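ATP phosphoribosyltransferase regulatory subunit (Bacillus halodurans, PDB 3OD1) is probably required for the first step of histidine biosynthesis, working with the HisG subunit of ATP phosphoribosyltransferase, and may allow its feedback regulation by histidine. Local coordinates at residues T48-Y54 / T78-R82; V60-L64 / H274-Y278; A90-A94 / L303-R309. One frame throughout, in Å; residues are numbered along the deposited sequence.

Overall arrangement
All three contacts lie in the part of the chain related to the class II histidyl-tRNA synthetase core. Contact 1 comes first and closes within 48-82, pairing strands 51-53 and 78-81 of a small antiparallel sheet. Helix 86-94 follows strand 78-81 and brings the chain into contact 3, where it meets the short helix 303-306. Contact 2 joins the loop after helix 54-60 to residues 274-278, so its segments alternate with those of the other two. Centres of the three contacts lie about 15 to 17 Å apart. A salt bridge between Glu52 and Arg91 joins contacts 1 and 3, and Val60 packs on Leu303, tying early and late parts of the core together.

Contact 1: T48-Y54 / T78-R82; sequences TPTLEYY and TLVLR
Backbone atoms of Glu52 and Val80 bind each other twice. Val80 N donates to Glu52 O at 2.9 Å in a nearly straight bond, and Glu52 N returns a bond to Val80 O. Tyr54 N to Thr78 O and Arg82 N to Thr50 O continue this antiparallel pairing at its two ends. Leu51 and Leu81 form a non-hydrogen-bonded pair whose side chains run side by side, Leu51 CD2 resting 3.6 Å from Leu81 CD2; Thr50 CG2 joins this methyl on Leu81. Further along, Leu79 CD2 comes within 3.5 Å of Tyr53 CD1, while Val80 CG1 meets the edge of the Tyr54 ring. With CG anti to the backbone N (chi1 166°), the Tyr54 side chain lies alongside Thr78, whose CG2 is 3.7 Å from Tyr54 CB.

Beyond the strand pair, Arg82 reaches back with its chain extended from CG to NE. Its NH1 makes two weak bonds, to Thr48 O and Pro49 O, each at 2.9 Å and both near the guanidinium plane. Arg82 NE donates a hydrogen bond to Asn111 O, helping to set that plane. Glu52 OE2 forms a salt bridge with Arg91 of helix 86-94, and Thr50 OG1 bonds to Glu125 and Tyr113 of the second subunit. Strand 69-72 completes the small sheet beside 78-81. One arginine nitrogen thus serves the successive carbonyls of Thr48 and Pro49 in the loop before strand 51-53, so the positive group probably adds two weak bonds to the main-chain pairing.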
# COMPACT_ATOMS: atom_id res chain seq x y z
N THR B 48 9.07 3.92 -0.66
CA THR B 48 10.31 3.60 0.05
C THR B 48 10.03 2.33 0.85
O THR B 48 8.87 1.88 0.91
CB THR B 48 10.71 4.73 1.01
OG1 THR B 48 9.63 4.96 1.93
CG2 THR B 48 11.01 6.02 0.25
N PRO B 49 11.07 1.73 1.45
CA PRO B 49 10.87 0.42 2.10
C PRO B 49 10.11 0.52 3.41
O PRO B 49 10.04 1.59 4.03
CB PRO B 49 12.30 -0.05 2.40
CG PRO B 49 13.18 0.79 1.50
CD PRO B 49 12.49 2.12 1.44
N THR B 50 9.60 -0.62 3.85
CA THR B 50 8.92 -0.70 5.11
C THR B 50 9.91 -0.53 6.27
O THR B 50 9.56 -0.02 7.32
CB THR B 50 8.18 -2.04 5.22
OG1 THR B 50 7.18 -2.09 4.20
CG2 THR B 50 7.52 -2.18 6.59
N LEU B 51 11.15 -0.96 6.06
CA LEU B 51 12.16 -0.92 7.11
C LEU B 51 13.27 0.08 6.78
O LEU B 51 13.81 0.07 5.67
CB LEU B 51 12.79 -2.30 7.28
CG LEU B 51 11.87 -3.38 7.87
CD1 LEU B 51 12.41 -4.77 7.58
CD2 LEU B 51 11.71 -3.16 9.35
N GLU B 52 13.60 0.92 7.75
CA GLU B 52 14.77 1.80 7.64
C GLU B 52 15.66 1.53 8.85
O GLU B 52 15.20 0.96 9.85
CB GLU B 52 14.35 3.28 7.60
CG GLU B 52 13.39 3.66 6.47
CD GLU B 52 14.10 4.08 5.19
OE1 GLU B 52 15.35 4.02 5.14
OE2 GLU B 52 13.42 4.47 4.23
N TYR B 53 16.93 1.90 8.76
CA TYR B 53 17.81 1.84 9.93
C TYR B 53 17.39 2.84 10.99
O TYR B 53 17.05 3.97 10.68
CB TYR B 53 19.27 2.13 9.55
CG TYR B 53 19.97 0.98 8.89
CD1 TYR B 53 20.23 -0.19 9.58
CD2 TYR B 53 20.38 1.07 7.56
CE1 TYR B 53 20.88 -1.26 8.95
CE2 TYR B 53 21.03 0.03 6.93
CZ TYR B 53 21.27 -1.13 7.63
OH TYR B 53 21.93 -2.15 6.98
N TYR B 54 17.43 2.41 12.24
CA TYR B 54 17.13 3.32 13.34
C TYR B 54 18.15 4.45 13.46
O TYR B 54 17.79 5.62 13.61
CB TYR B 54 17.08 2.54 14.65
CG TYR B 54 17.11 3.40 15.88
CD1 TYR B 54 16.06 4.26 16.18
CD2 TYR B 54 18.18 3.35 16.76
CE1 TYR B 54 16.09 5.05 17.32
CE2 TYR B 54 18.22 4.13 17.89
CZ TYR B 54 17.17 4.98 18.17
OH TYR B 54 17.21 5.76 19.30
N THR B 78 19.44 -2.42 14.97
CA THR B 78 18.11 -1.92 15.25
C THR B 78 17.53 -1.27 14.00
O THR B 78 18.12 -0.35 13.44
CB THR B 78 18.09 -0.89 16.38
OG1 THR B 78 18.75 -1.44 17.54
CG2 THR B 78 16.65 -0.51 16.73
N LEU B 79 16.37 -1.76 13.58
CA LEU B 79 15.64 -1.16 12.49
C LEU B 79 14.38 -0.51 13.06
O LEU B 79 13.99 -0.79 14.19
CB LEU B 79 15.26 -2.21 11.43
CG LEU B 79 16.40 -3.11 10.90
CD1 LEU B 79 15.89 -4.05 9.81
CD2 LEU B 79 17.59 -2.30 10.40
N VAL B 80 13.75 0.35 12.27
CA VAL B 80 12.42 0.84 12.57
C VAL B 80 11.49 0.51 11.41
O VAL B 80 11.92 0.44 10.26
CB VAL B 80 12.40 2.37 12.81
CG1 VAL B 80 13.31 2.75 13.96
CG2 VAL B 80 12.80 3.12 11.55
N LEU B 81 10.23 0.24 11.74
CA LEU B 81 9.17 0.31 10.75
C LEU B 81 9.00 1.79 10.49
O LEU B 81 8.88 2.57 11.43
CB LEU B 81 7.89 -0.33 11.30
CG LEU B 81 7.96 -1.85 11.51
CD1 LEU B 81 6.67 -2.44 12.12
CD2 LEU B 81 8.29 -2.55 10.18
N ARG B 82 9.02 2.20 9.23
CA ARG B 82 9.08 3.63 8.93
C ARG B 82 8.05 4.46 9.70
O ARG B 82 6.82 4.22 9.62
CB ARG B 82 8.97 3.90 7.44
CG ARG B 82 7.73 3.34 6.86
CD ARG B 82 7.37 4.05 5.59
NE ARG B 82 6.19 3.45 5.00
CZ ARG B 82 6.21 2.63 3.96
NH1 ARG B 82 7.36 2.35 3.37
NH2 ARG B 82 5.08 2.14 3.49

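Contact 2: V60-L64 / H274-Y278; sequences VSAIL and HMSYY
The first torsions of Tyr277 (178°) and His274 (-162°) both swing CG opposite the backbone N and carry the two rings to Ala62. The segment they meet is the loop that leaves helix 54-60, where Ser61 forms an ST turn: its OG accepts from Ile63 N at 3.0 Å and also bonds to Asp84. This turn presents Ala62 to residues 274-278, a loop ahead of strand 281-286 in the core sheet. The methyl of Ala62 sits over the centre of one face of the Tyr277 ring in a CH-pi contact. Val60 O approaches the same ring at its edge.

His274 meets the carbonyl of Ala62 edge-on, NE2 donating to Ala62 O in a short but poorly aligned, weak bond of 2.7 Å. The other ring nitrogen, ND1, accepts from Ser276 N at 3.1 Å, almost straight and in the ring plane, which helps fix the rotation of the imidazole. Tyr277 CB lies over one imidazole face, linking the two aromatic residues. A water bridges the segments as well, accepting from Ala62 N at 3.1 Å and lying 2.7 Å from Tyr277 OH. A leucine at Tyr277 would probably leave the Ala62 methyl without its flat aromatic cover and this water without its phenolic partner. Leu303 packs against Tyr277, joining the loop pair to helix 303-306. On the His274 side, Leu64 slides past the imidazole and brings its CD1 within 3.8 Å of His274 NE2.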
# COMPACT_ATOMS: atom_id res chain seq x y z
N VAL B 60 16.54 10.84 12.70
CA VAL B 60 16.31 12.18 12.14
C VAL B 60 14.84 12.42 11.82
O VAL B 60 14.46 13.50 11.37
CB VAL B 60 17.18 12.44 10.89
CG1 VAL B 60 18.65 12.36 11.26
CG2 VAL B 60 16.85 11.46 9.77
N SER B 61 14.01 11.41 12.06
CA SER B 61 12.56 11.54 11.90
C SER B 61 11.99 12.56 12.89
O SER B 61 12.53 12.75 13.99
CB SER B 61 11.89 10.19 12.12
OG SER B 61 10.48 10.33 12.18
N ALA B 62 10.89 13.20 12.50
CA ALA B 62 10.18 14.12 13.39
C ALA B 62 9.47 13.38 14.52
O ALA B 62 9.14 13.96 15.54
CB ALA B 62 9.18 14.96 12.60
N ILE B 63 9.24 12.09 14.31
CA ILE B 63 8.58 11.24 15.30
C ILE B 63 9.50 11.00 16.49
O ILE B 63 10.67 10.67 16.31
CB ILE B 63 8.17 9.88 14.67
CG1 ILE B 63 7.41 10.14 13.37
CG2 ILE B 63 7.30 9.08 15.63
CD1 ILE B 63 6.28 11.15 13.51
N LEU B 64 8.97 11.20 17.69
CA LEU B 64 9.78 11.11 18.91
C LEU B 64 10.29 9.70 19.10
O LEU B 64 9.60 8.74 18.75
CB LEU B 64 8.98 11.55 20.13
CG LEU B 64 9.08 13.03 20.52
CD1 LEU B 64 9.45 13.90 19.33
CD2 LEU B 64 7.79 13.49 21.18
N HIS B 274 6.33 20.87 17.04
CA HIS B 274 7.48 20.06 17.40
C HIS B 274 8.46 20.96 18.13
O HIS B 274 8.49 22.17 17.89
CB HIS B 274 8.11 19.49 16.12
CG HIS B 274 9.02 18.32 16.35
ND1 HIS B 274 10.29 18.46 16.86
CD2 HIS B 274 8.86 17.00 16.10
CE1 HIS B 274 10.87 17.28 16.94
NE2 HIS B 274 10.02 16.37 16.49
N MSE B 275 9.26 20.41 19.03
CA MSE B 275 10.21 21.24 19.77
C MSE B 275 11.37 21.76 18.92
O MSE B 275 11.96 22.79 19.25
CB MSE B 275 10.71 20.53 21.03
CG MSE B 275 9.62 20.27 22.07
SE MSE B 275 8.91 21.92 22.84
CE MSE B 275 10.48 22.46 23.90
N SER B 276 11.71 21.07 17.83
CA SER B 276 12.90 21.47 17.06
C SER B 276 12.83 21.25 15.54
O SER B 276 13.48 21.94 14.76
CB SER B 276 14.13 20.73 17.58
OG SER B 276 13.89 19.33 17.60
N TYR B 277 12.04 20.28 15.12
CA TYR B 277 12.08 19.79 13.75
C TYR B 277 11.70 20.82 12.69
O TYR B 277 12.39 20.97 11.69
CB TYR B 277 11.16 18.58 13.67
CG TYR B 277 11.02 17.93 12.33
CD1 TYR B 277 11.88 16.90 11.94
CD2 TYR B 277 9.98 18.28 11.47
CE1 TYR B 277 11.74 16.26 10.73
CE2 TYR B 277 9.83 17.64 10.24
CZ TYR B 277 10.71 16.63 9.88
OH TYR B 277 10.57 15.98 8.67
N TYR B 278 10.60 21.54 12.91
CA TYR B 278 10.17 22.57 11.96
C TYR B 278 10.91 23.86 12.21
O TYR B 278 11.19 24.21 13.36
CB TYR B 278 8.66 22.79 12.04
CG TYR B 278 7.85 21.57 11.70
CD1 TYR B 278 7.57 21.25 10.38
CD2 TYR B 278 7.36 20.74 12.71
CE1 TYR B 278 6.82 20.10 10.07
CE2 TYR B 278 6.61 19.61 12.41
CZ TYR B 278 6.34 19.29 11.09
OH TYR B 278 5.60 18.17 10.82
O HOH W 1 10.45 13.45 9.46

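Contact 3: A90-A94 / L303-R309; sequences ARLVA and LLSKFHR
Arg309 NH1 serves two carbonyls, Val93 O across the contact at 3.0 Å and, weakly, Leu97 O. The bond to Val93 has an angle of 148° at the hydrogen. The Val93 oxygen lies in the guanidinium plane, although the nitrogen approaches from above the plane of the Val93 carbonyl. With CG anti to the backbone N (chi1 -164°) and the chain extended from CG to NE, the side chain runs across the C-terminal part of the helix to Val93 O. Arg309 CB rests 3.8 Å from Ala94 CB. The other end nitrogen, NH2, bonds to Arg100 O, and the guanidinium makes a cation-pi contact with Tyr102, so several groups hold its position.

Ala90 and Phe307 form the apolar centre. One face of the Phe307 ring lies against the helix backbone, with Arg91 N over its centre. Two side-chain carbons of the helix also touch the ring: Ala90 CB is 3.7 Å from Phe307 CD2, and Arg91 CB is 3.5 Å from Phe307 CE1. The small Ala90 methyl is also met by Leu303 CD2 and by both end methyls of Leu304, whose CD1 lies 4.1 Å from Val93 CG1. Ala94 CB closes the row at 3.7 Å from Phe307 CB.

From the ring, the Arg91 chain bends at chi3 and turns its guanidinium to Glu52 and to Asp18 of the second subunit; Met9 of that subunit packs on Phe307. Two donors grip Leu304 O from opposite faces of its plane, Phe307 N and Arg309 N. The second of these bonds, together with His308 N to Ser305 O, forms a Schellman motif with His308 at the positive-phi C-prime position, ending the short helix and sending Arg309 back toward helix 86-94.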
# COMPACT_ATOMS: atom_id res chain seq x y z
N ALA B 90 13.82 12.18 2.13
CA ALA B 90 15.08 12.92 2.19
C ALA B 90 16.25 12.01 1.83
O ALA B 90 17.15 12.41 1.07
CB ALA B 90 15.28 13.54 3.58
N ARG B 91 16.25 10.79 2.36
CA ARG B 91 17.27 9.81 2.01
C ARG B 91 17.28 9.54 0.51
O ARG B 91 18.33 9.50 -0.13
CB ARG B 91 17.08 8.48 2.77
CG ARG B 91 18.16 7.41 2.41
CD ARG B 91 17.94 6.06 3.11
NE ARG B 91 16.57 5.56 2.96
CZ ARG B 91 15.99 5.28 1.79
NH1 ARG B 91 16.65 5.44 0.65
NH2 ARG B 91 14.73 4.85 1.77
N LEU B 92 16.09 9.36 -0.05
CA LEU B 92 15.95 9.04 -1.46
C LEU B 92 16.53 10.16 -2.29
O LEU B 92 17.32 9.93 -3.22
CB LEU B 92 14.46 8.85 -1.77
CG LEU B 92 13.99 7.94 -2.89
CD1 LEU B 92 12.49 8.00 -2.99
CD2 LEU B 92 14.63 8.36 -4.20
N VAL B 93 16.15 11.39 -1.94
CA VAL B 93 16.58 12.59 -2.64
C VAL B 93 18.09 12.77 -2.65
O VAL B 93 18.65 13.18 -3.67
CB VAL B 93 15.92 13.86 -2.04
CG1 VAL B 93 16.54 15.13 -2.62
CG2 VAL B 93 14.42 13.82 -2.30
N ALA B 94 18.75 12.48 -1.53
CA ALA B 94 20.20 12.68 -1.42
C ALA B 94 21.00 11.53 -2.02
O ALA B 94 22.22 11.61 -2.09
CB ALA B 94 20.61 12.91 0.02
N LEU B 303 16.66 19.29 7.58
CA LEU B 303 16.70 17.84 7.43
C LEU B 303 17.62 17.37 6.30
O LEU B 303 18.45 16.49 6.50
CB LEU B 303 15.30 17.26 7.23
CG LEU B 303 15.21 15.73 7.12
CD1 LEU B 303 15.65 15.05 8.42
CD2 LEU B 303 13.79 15.32 6.77
N LEU B 304 17.47 17.95 5.11
CA LEU B 304 18.24 17.47 3.96
C LEU B 304 19.75 17.56 4.19
O LEU B 304 20.52 16.77 3.63
CB LEU B 304 17.84 18.19 2.66
CG LEU B 304 16.71 17.54 1.85
CD1 LEU B 304 17.12 16.17 1.31
CD2 LEU B 304 15.44 17.41 2.68
N SER B 305 20.17 18.52 5.02
CA SER B 305 21.58 18.66 5.38
C SER B 305 22.10 17.42 6.09
O SER B 305 23.25 17.05 5.92
CB SER B 305 21.80 19.88 6.28
OG SER B 305 21.57 21.08 5.56
N LYS B 306 21.24 16.79 6.90
CA LYS B 306 21.62 15.57 7.61
C LYS B 306 21.86 14.39 6.66
O LYS B 306 22.47 13.40 7.06
CB LYS B 306 20.57 15.21 8.66
CG LYS B 306 20.52 16.22 9.78
CD LYS B 306 19.39 15.94 10.74
CE LYS B 306 19.27 17.07 11.76
NZ LYS B 306 18.21 16.76 12.77
N PHE B 307 21.39 14.50 5.43
CA PHE B 307 21.66 13.49 4.40
C PHE B 307 22.70 13.99 3.40
O PHE B 307 22.93 13.34 2.37
CB PHE B 307 20.38 13.09 3.66
CG PHE B 307 19.45 12.31 4.52
CD1 PHE B 307 19.56 10.93 4.60
CD2 PHE B 307 18.49 12.95 5.28
CE1 PHE B 307 18.71 10.20 5.41
CE2 PHE B 307 17.64 12.24 6.10
CZ PHE B 307 17.75 10.86 6.16
N HIS B 308 23.30 15.14 3.71
CA HIS B 308 24.40 15.71 2.95
C HIS B 308 24.01 16.28 1.59
O HIS B 308 24.84 16.39 0.69
CB HIS B 308 25.56 14.71 2.82
CG HIS B 308 25.93 14.07 4.12
ND1 HIS B 308 25.77 12.72 4.36
CD2 HIS B 308 26.40 14.61 5.27
CE1 HIS B 308 26.15 12.46 5.60
NE2 HIS B 308 26.54 13.58 6.17
N ARG B 309 22.74 16.65 1.45
CA ARG B 309 22.31 17.41 0.28
C ARG B 309 21.44 18.59 0.73
O ARG B 309 20.24 18.64 0.42
CB ARG B 309 21.54 16.54 -0.72
CG ARG B 309 21.43 17.21 -2.09
CD ARG B 309 20.59 16.43 -3.09
NE ARG B 309 20.32 17.25 -4.27
CZ ARG B 309 19.60 16.88 -5.32
NH1 ARG B 309 19.05 15.67 -5.36
NH2 ARG B 309 19.44 17.72 -6.33